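Local coordinates for branched-chain-amino-acid aminotransferase (Pseudomonas sp. UW4, PDB 6JIF), which catalyses the reversible, pyridoxal-5'-phosphate-dependent transfer of amino groups between branched-chain amino acids and 2-oxo acids, at residues G142-V153 against E164-G175. Residues are numbered along the deposited sequence; the frame is centred on the assembly and turned at random.
Sequences GALYLRPFVIGV and EFIFSIFCIPVG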
ATOM      1  N   GLY B 142       5.524 -20.050 -24.184  1.00 28.69           N
ATOM      2  CA  GLY B 142       5.065 -20.070 -22.812  1.00 27.06           C
ATOM      3  C   GLY B 142       6.208 -20.086 -21.816  1.00 23.14           C
ATOM      4  O   GLY B 142       7.368 -20.141 -22.164  1.00 26.16           O
ATOM      5  N   ALA B 143       5.858 -19.968 -20.550  1.00 19.85           N
ATOM      6  CA  ALA B 143       6.868 -19.968 -19.485  1.00 18.10           C
ATOM      7  C   ALA B 143       6.196 -20.388 -18.194  1.00 16.95           C
ATOM      8  O   ALA B 143       4.976 -20.391 -18.082  1.00 21.03           O
ATOM      9  CB  ALA B 143       7.513 -18.593 -19.327  1.00 17.70           C
ATOM     10  N   LEU B 144       7.000 -20.687 -17.192  1.00 16.42           N
ATOM     11  CA  LEU B 144       6.482 -20.892 -15.844  1.00 20.84           C
ATOM     12  C   LEU B 144       6.793 -19.646 -15.003  1.00 25.17           C
ATOM     13  O   LEU B 144       7.967 -19.314 -14.760  1.00 23.85           O
ATOM     14  CB  LEU B 144       7.092 -22.151 -15.231  1.00 16.25           C
ATOM     15  CG  LEU B 144       6.527 -22.469 -13.838  1.00 16.12           C
ATOM     16  CD1 LEU B 144       5.080 -22.991 -13.994  1.00 18.16           C
ATOM     17  CD2 LEU B 144       7.398 -23.529 -13.170  1.00 18.28           C
ATOM     18  N   TYR B 145       5.763 -18.942 -14.568  1.00 17.22           N
ATOM     19  CA  TYR B 145       5.958 -17.725 -13.804  1.00 20.86           C
ATOM     20  C   TYR B 145       5.993 -18.076 -12.335  1.00 16.74           C
ATOM     21  O   TYR B 145       5.183 -18.877 -11.873  1.00 19.42           O
ATOM     22  CB  TYR B 145       4.825 -16.754 -14.083  1.00 17.49           C
ATOM     23  CG  TYR B 145       4.894 -15.419 -13.380  1.00 18.91           C
ATOM     24  CD1 TYR B 145       5.660 -14.389 -13.884  1.00 19.54           C
ATOM     25  CD2 TYR B 145       4.143 -15.189 -12.245  1.00 22.00           C
ATOM     26  CE1 TYR B 145       5.693 -13.140 -13.239  1.00 21.49           C
ATOM     27  CE2 TYR B 145       4.177 -13.986 -11.587  1.00 20.93           C
ATOM     28  CZ  TYR B 145       4.936 -12.962 -12.088  1.00 23.78           C
ATOM     29  OH  TYR B 145       4.918 -11.727 -11.432  1.00 21.20           O
ATOM     30  N   LEU B 146       6.964 -17.511 -11.627  1.00 13.69           N
ATOM     31  CA  LEU B 146       7.093 -17.653 -10.186  1.00 14.78           C
ATOM     32  C   LEU B 146       6.786 -16.318  -9.531  1.00 16.78           C
ATOM     33  O   LEU B 146       7.346 -15.293  -9.949  1.00 13.66           O
ATOM     34  CB  LEU B 146       8.509 -18.063  -9.807  1.00 15.43           C
ATOM     35  CG  LEU B 146       8.792 -19.553  -9.747  1.00 22.78           C
ATOM     36  CD1 LEU B 146       8.535 -20.112 -11.111  1.00 21.26           C
ATOM     37  CD2 LEU B 146      10.299 -19.759  -9.314  1.00 19.22           C
ATOM     38  N   ARG B 147       5.968 -16.365  -8.456  1.00 16.87           N
ATOM     39  CA  ARG B 147       5.559 -15.251  -7.616  1.00 15.07           C
ATOM     40  C   ARG B 147       6.042 -15.478  -6.174  1.00 17.21           C
ATOM     41  O   ARG B 147       5.317 -16.082  -5.347  1.00 16.80           O
ATOM     42  CB  ARG B 147       4.033 -15.075  -7.682  1.00 16.97           C
ATOM     43  CG  ARG B 147       3.441 -14.043  -6.699  1.00 19.05           C
ATOM     44  CD  ARG B 147       4.074 -12.670  -6.850  1.00 14.89           C
ATOM     45  NE  ARG B 147       3.839 -12.124  -8.195  1.00 16.27           N
ATOM     46  CZ  ARG B 147       2.818 -11.325  -8.553  1.00 19.81           C
ATOM     47  NH1 ARG B 147       1.889 -10.961  -7.695  1.00 15.44           N
ATOM     48  NH2 ARG B 147       2.717 -10.893  -9.812  1.00 19.78           N
ATOM     49  N   PRO B 148       7.266 -15.067  -5.839  1.00 17.51           N
ATOM     50  CA  PRO B 148       7.657 -14.996  -4.417  1.00 12.99           C
ATOM     51  C   PRO B 148       7.062 -13.760  -3.780  1.00 14.00           C
ATOM     52  O   PRO B 148       6.848 -12.746  -4.441  1.00 17.64           O
ATOM     53  CB  PRO B 148       9.190 -14.878  -4.430  1.00 15.26           C
ATOM     54  CG  PRO B 148       9.616 -15.192  -5.904  1.00 13.59           C
ATOM     55  CD  PRO B 148       8.398 -14.809  -6.749  1.00 15.21           C
ATOM     56  N   PHE B 149       6.831 -13.854  -2.461  1.00 16.56           N
ATOM     57  CA  PHE B 149       6.319 -12.713  -1.718  1.00 16.01           C
ATOM     58  C   PHE B 149       6.599 -12.920  -0.233  1.00 16.85           C
ATOM     59  O   PHE B 149       6.725 -14.044   0.244  1.00 16.13           O
ATOM     60  CB  PHE B 149       4.814 -12.485  -1.963  1.00 15.93           C
ATOM     61  CG  PHE B 149       3.902 -13.665  -1.616  1.00 20.84           C
ATOM     62  CD1 PHE B 149       3.823 -14.789  -2.432  1.00 14.34           C
ATOM     63  CD2 PHE B 149       3.054 -13.595  -0.509  1.00 27.28           C
ATOM     64  CE1 PHE B 149       2.959 -15.828  -2.114  1.00 22.73           C
ATOM     65  CE2 PHE B 149       2.182 -14.658  -0.163  1.00 26.38           C
ATOM     66  CZ  PHE B 149       2.130 -15.765  -0.988  1.00 24.47           C
ATOM     67  N   VAL B 150       6.732 -11.805   0.460  1.00 17.65           N
ATOM     68  CA  VAL B 150       6.943 -11.797   1.898  1.00 15.39           C
ATOM     69  C   VAL B 150       5.841 -10.916   2.505  1.00 13.95           C
ATOM     70  O   VAL B 150       5.537  -9.843   1.971  1.00 16.39           O
ATOM     71  CB  VAL B 150       8.328 -11.260   2.274  1.00 12.52           C
ATOM     72  CG1 VAL B 150       8.484 -11.256   3.812  1.00 17.51           C
ATOM     73  CG2 VAL B 150       9.416 -12.129   1.640  1.00 21.29           C
ATOM     74  N   ILE B 151       5.207 -11.406   3.585  1.00 14.32           N
ATOM     75  CA  ILE B 151       4.071 -10.696   4.169  1.00 14.54           C
ATOM     76  C   ILE B 151       4.157 -10.734   5.705  1.00 18.91           C
ATOM     77  O   ILE B 151       4.542 -11.757   6.273  1.00 16.90           O
ATOM     78  CB  ILE B 151       2.731 -11.293   3.691  1.00 19.18           C
ATOM     79  CG1 ILE B 151       2.628 -12.776   3.981  1.00 13.89           C
ATOM     80  CG2 ILE B 151       2.423 -10.923   2.238  1.00 16.50           C
ATOM     81  CD1 ILE B 151       1.167 -13.213   3.934  1.00 18.33           C
ATOM     82  N   GLY B 152       3.733  -9.644   6.360  1.00 17.26           N
ATOM     83  CA  GLY B 152       3.681  -9.579   7.831  1.00 19.04           C
ATOM     84  C   GLY B 152       2.428 -10.254   8.354  1.00 17.49           C
ATOM     85  O   GLY B 152       1.317  -9.965   7.903  1.00 18.06           O
ATOM     86  N   VAL B 153       2.601 -11.162   9.307  1.00 16.04           N
ATOM     87  CA  VAL B 153       1.512 -11.968   9.846  1.00 23.14           C
ATOM     88  C   VAL B 153       1.661 -12.071  11.363  1.00 18.22           C
ATOM     89  O   VAL B 153       2.597 -11.531  11.975  1.00 20.87           O
ATOM     90  CB  VAL B 153       1.464 -13.381   9.209  1.00 17.83           C
ATOM     91  CG1 VAL B 153       1.372 -13.290   7.612  1.00 16.53           C
ATOM     92  CG2 VAL B 153       2.645 -14.200   9.629  1.00 21.60           C
ATOM     93  N   GLU B 164       5.618 -11.813  13.136  1.00 23.34           N
ATOM     94  CA  GLU B 164       5.976 -12.997  12.351  1.00 19.82           C
ATOM     95  C   GLU B 164       5.859 -12.642  10.876  1.00 16.78           C
ATOM     96  O   GLU B 164       5.175 -11.678  10.506  1.00 18.11           O
ATOM     97  CB  GLU B 164       5.052 -14.216  12.605  1.00 26.17           C
ATOM     98  CG  GLU B 164       4.978 -14.731  14.004  1.00 41.10           C
ATOM     99  CD  GLU B 164       3.768 -15.648  14.210  1.00 48.66           C
ATOM    100  OE1 GLU B 164       3.279 -16.256  13.231  1.00 47.93           O
ATOM    101  OE2 GLU B 164       3.296 -15.750  15.363  1.00 53.78           O
ATOM    102  N   PHE B 165       6.518 -13.424  10.017  1.00 16.68           N
ATOM    103  CA  PHE B 165       6.411 -13.175   8.583  1.00 15.62           C
ATOM    104  C   PHE B 165       6.312 -14.506   7.822  1.00 17.89           C
ATOM    105  O   PHE B 165       6.739 -15.538   8.299  1.00 18.40           O
ATOM    106  CB  PHE B 165       7.595 -12.322   8.035  1.00 15.07           C
ATOM    107  CG  PHE B 165       7.780 -11.006   8.728  1.00 19.56           C
ATOM    108  CD1 PHE B 165       8.491 -10.947   9.907  1.00 17.91           C
ATOM    109  CD2 PHE B 165       7.261  -9.845   8.167  1.00 17.14           C
ATOM    110  CE1 PHE B 165       8.636  -9.735  10.582  1.00 21.80           C
ATOM    111  CE2 PHE B 165       7.403  -8.628   8.829  1.00 20.01           C
ATOM    112  CZ  PHE B 165       8.107  -8.583  10.013  1.00 20.87           C
ATOM    113  N   ILE B 166       5.731 -14.457   6.628  1.00 18.67           N
ATOM    114  CA  ILE B 166       5.677 -15.590   5.712  1.00 17.57           C
ATOM    115  C   ILE B 166       6.431 -15.216   4.442  1.00 14.42           C
ATOM    116  O   ILE B 166       6.223 -14.139   3.876  1.00 14.55           O
ATOM    117  CB  ILE B 166       4.223 -15.998   5.392  1.00 16.69           C
ATOM    118  CG1 ILE B 166       3.664 -16.793   6.562  1.00 17.93           C
ATOM    119  CG2 ILE B 166       4.137 -16.813   4.068  1.00 18.46           C
ATOM    120  CD1 ILE B 166       2.174 -17.056   6.456  1.00 21.03           C
ATOM    121  N   PHE B 167       7.306 -16.123   3.977  1.00 18.21           N
ATOM    122  CA  PHE B 167       7.932 -16.041   2.654  1.00 20.55           C
ATOM    123  C   PHE B 167       7.375 -17.218   1.852  1.00 14.28           C
ATOM    124  O   PHE B 167       7.428 -18.352   2.305  1.00 16.67           O
ATOM    125  CB  PHE B 167       9.462 -16.113   2.776  1.00 19.24           C
ATOM    126  CG  PHE B 167      10.147 -16.283   1.458  1.00 15.03           C
ATOM    127  CD1 PHE B 167       9.762 -15.503   0.372  1.00 13.31           C
ATOM    128  CD2 PHE B 167      11.138 -17.237   1.298  1.00 23.45           C
ATOM    129  CE1 PHE B 167      10.376 -15.668  -0.884  1.00 19.90           C
ATOM    130  CE2 PHE B 167      11.777 -17.417   0.055  1.00 23.74           C
ATOM    131  CZ  PHE B 167      11.424 -16.643  -1.021  1.00 18.00           C
ATOM    132  N   SER B 168       6.714 -16.941   0.741  1.00 16.00           N
ATOM    133  CA  SER B 168       6.128 -18.036  -0.008  1.00 17.49           C
ATOM    134  C   SER B 168       6.382 -17.803  -1.501  1.00 13.71           C
ATOM    135  O   SER B 168       6.643 -16.690  -1.954  1.00 18.35           O
ATOM    136  CB  SER B 168       4.625 -18.151   0.348  1.00 20.52           C
ATOM    137  OG  SER B 168       3.915 -19.134  -0.382  1.00 22.72           O
ATOM    138  N   ILE B 169       6.354 -18.879  -2.265  1.00 15.27           N
ATOM    139  CA  ILE B 169       6.509 -18.765  -3.716  1.00 13.77           C
ATOM    140  C   ILE B 169       5.512 -19.734  -4.344  1.00 17.91           C
ATOM    141  O   ILE B 169       5.606 -20.948  -4.129  1.00 19.40           O
ATOM    142  CB  ILE B 169       7.936 -19.088  -4.234  1.00 21.06           C
ATOM    143  CG1 ILE B 169       9.022 -18.411  -3.374  1.00 16.40           C
ATOM    144  CG2 ILE B 169       8.076 -18.815  -5.775  1.00 16.83           C
ATOM    145  CD1 ILE B 169      10.403 -18.908  -3.656  1.00 23.93           C
ATOM    146  N   PHE B 170       4.606 -19.210  -5.174  1.00 16.86           N
ATOM    147  CA  PHE B 170       3.819 -20.119  -6.002  1.00 18.58           C
ATOM    148  C   PHE B 170       4.166 -19.871  -7.467  1.00 19.59           C
ATOM    149  O   PHE B 170       4.860 -18.916  -7.807  1.00 17.20           O
ATOM    150  CB  PHE B 170       2.301 -19.998  -5.728  1.00 15.18           C
ATOM    151  CG  PHE B 170       1.691 -18.671  -6.042  1.00 17.91           C
ATOM    152  CD1 PHE B 170       1.219 -18.393  -7.331  1.00 16.32           C
ATOM    153  CD2 PHE B 170       1.472 -17.725  -5.029  1.00 17.18           C
ATOM    154  CE1 PHE B 170       0.611 -17.179  -7.641  1.00 18.90           C
ATOM    155  CE2 PHE B 170       0.869 -16.496  -5.370  1.00 18.42           C
ATOM    156  CZ  PHE B 170       0.450 -16.231  -6.680  1.00 17.20           C
ATOM    157  N   CYS B 171       3.748 -20.786  -8.337  1.00 21.38           N
ATOM    158  CA  CYS B 171       4.013 -20.636  -9.763  1.00 17.00           C
ATOM    159  C   CYS B 171       2.731 -20.867 -10.556  1.00 15.80           C
ATOM    160  O   CYS B 171       1.746 -21.437 -10.066  1.00 19.11           O
ATOM    161  CB  CYS B 171       5.147 -21.581 -10.235  1.00 21.39           C
ATOM    162  SG  CYS B 171       4.786 -23.333 -10.236  1.00 22.14           S
ATOM    163  N   ILE B 172       2.748 -20.386 -11.786  1.00 17.09           N
ATOM    164  CA  ILE B 172       1.620 -20.574 -12.729  1.00 19.20           C
ATOM    165  C   ILE B 172       2.179 -20.688 -14.137  1.00 23.96           C
ATOM    166  O   ILE B 172       3.144 -19.992 -14.464  1.00 22.44           O
ATOM    167  CB  ILE B 172       0.598 -19.413 -12.678  1.00 22.26           C
ATOM    168  CG1 ILE B 172       1.296 -18.058 -12.871  1.00 24.09           C
ATOM    169  CG2 ILE B 172      -0.170 -19.406 -11.386  1.00 24.29           C
ATOM    170  CD1 ILE B 172       0.291 -16.997 -13.210  1.00 30.10           C
ATOM    171  N   PRO B 173       1.613 -21.545 -15.001  1.00 19.85           N
ATOM    172  CA  PRO B 173       2.005 -21.522 -16.407  1.00 20.40           C
ATOM    173  C   PRO B 173       1.421 -20.273 -17.057  1.00 20.85           C
ATOM    174  O   PRO B 173       0.302 -19.855 -16.740  1.00 23.19           O
ATOM    175  CB  PRO B 173       1.360 -22.795 -16.955  1.00 22.65           C
ATOM    176  CG  PRO B 173       0.097 -22.916 -16.134  1.00 22.71           C
ATOM    177  CD  PRO B 173       0.534 -22.515 -14.736  1.00 20.26           C
ATOM    178  N   VAL B 174       2.210 -19.617 -17.916  1.00 19.62           N
ATOM    179  CA  VAL B 174       1.762 -18.381 -18.556  1.00 18.20           C
ATOM    180  C   VAL B 174       2.123 -18.455 -20.032  1.00 26.07           C
ATOM    181  O   VAL B 174       2.990 -19.240 -20.454  1.00 27.07           O
ATOM    182  CB  VAL B 174       2.366 -17.115 -17.886  1.00 19.71           C
ATOM    183  CG1 VAL B 174       1.932 -17.012 -16.395  1.00 19.78           C
ATOM    184  CG2 VAL B 174       3.909 -17.121 -18.009  1.00 21.68           C
ATOM    185  N   GLY B 175       1.364 -17.722 -20.834  1.00 37.92           N
ATOM    186  CA  GLY B 175       1.676 -17.623 -22.240  1.00 37.29           C
ATOM    187  C   GLY B 175       2.027 -16.201 -22.570  1.00 39.34           C
ATOM    188  O   GLY B 175       2.601 -15.482 -21.753  1.00 42.51           O
TER
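Arg147 and Phe170 pair midway along a long antiparallel beta hairpin, two adjacent inner strands of an antiparallel sheet of this class IV aminotransferase. Strands 143-153 and 164-174 run at 153° and pair without a bulge: Ala143, Tyr145, Arg147, Phe149, Ile151 and Val153 each exchange two backbone hydrogen bonds with their partners, from Val174 down to Glu164. At the Arg147 pair the two bonds differ. Arg147 N meets Phe170 O almost straight at 2.9 Å, whereas the return bond from Phe170 N to Arg147 O stretches to 3.2 Å and reaches the oxygen from above the carbonyl plane.

Alternation of side chains gives the hairpin two unlike faces. On the one with Arg147, its CB lies over the Phe170 ring, a CH-pi contact 4.0 Å from the centroid. The arginine chain bends at chi2 (56°) and again at chi3 (62°), carrying the guanidinium to Tyr145, where NH2 donates to OH at 2.9 Å within the guanidinium plane. The Phe149 side chain crosses that of Phe170 at about a right angle, CE1 to CD2 3.8 Å, and its CZ reaches Ser168 CB. The reverse face is almost wholly apolar. Val150 CG2 touches Phe167 CD1 at 3.6 Å, Pro148 CB touches both Ile169 CG1 and the edge of the Phe167 ring, and Cys171 SG rests 3.8 Å from Leu144 CD1.

Helix 117-130 packs on the middle of this second face, touching Leu146, Pro148 and Ile169. Part of the Arg147 face meets the second subunit: Arg147 NH1 bonds Tyr73 OH there, and His72 of that subunit meets the Phe149 ring. The Tyr145 side chain comes within about 7 Å of a bound pyridoxal phosphate. Strands 76-85 and 41-47 flank the hairpin, the latter accepting Ser168 OG at Tyr42 O.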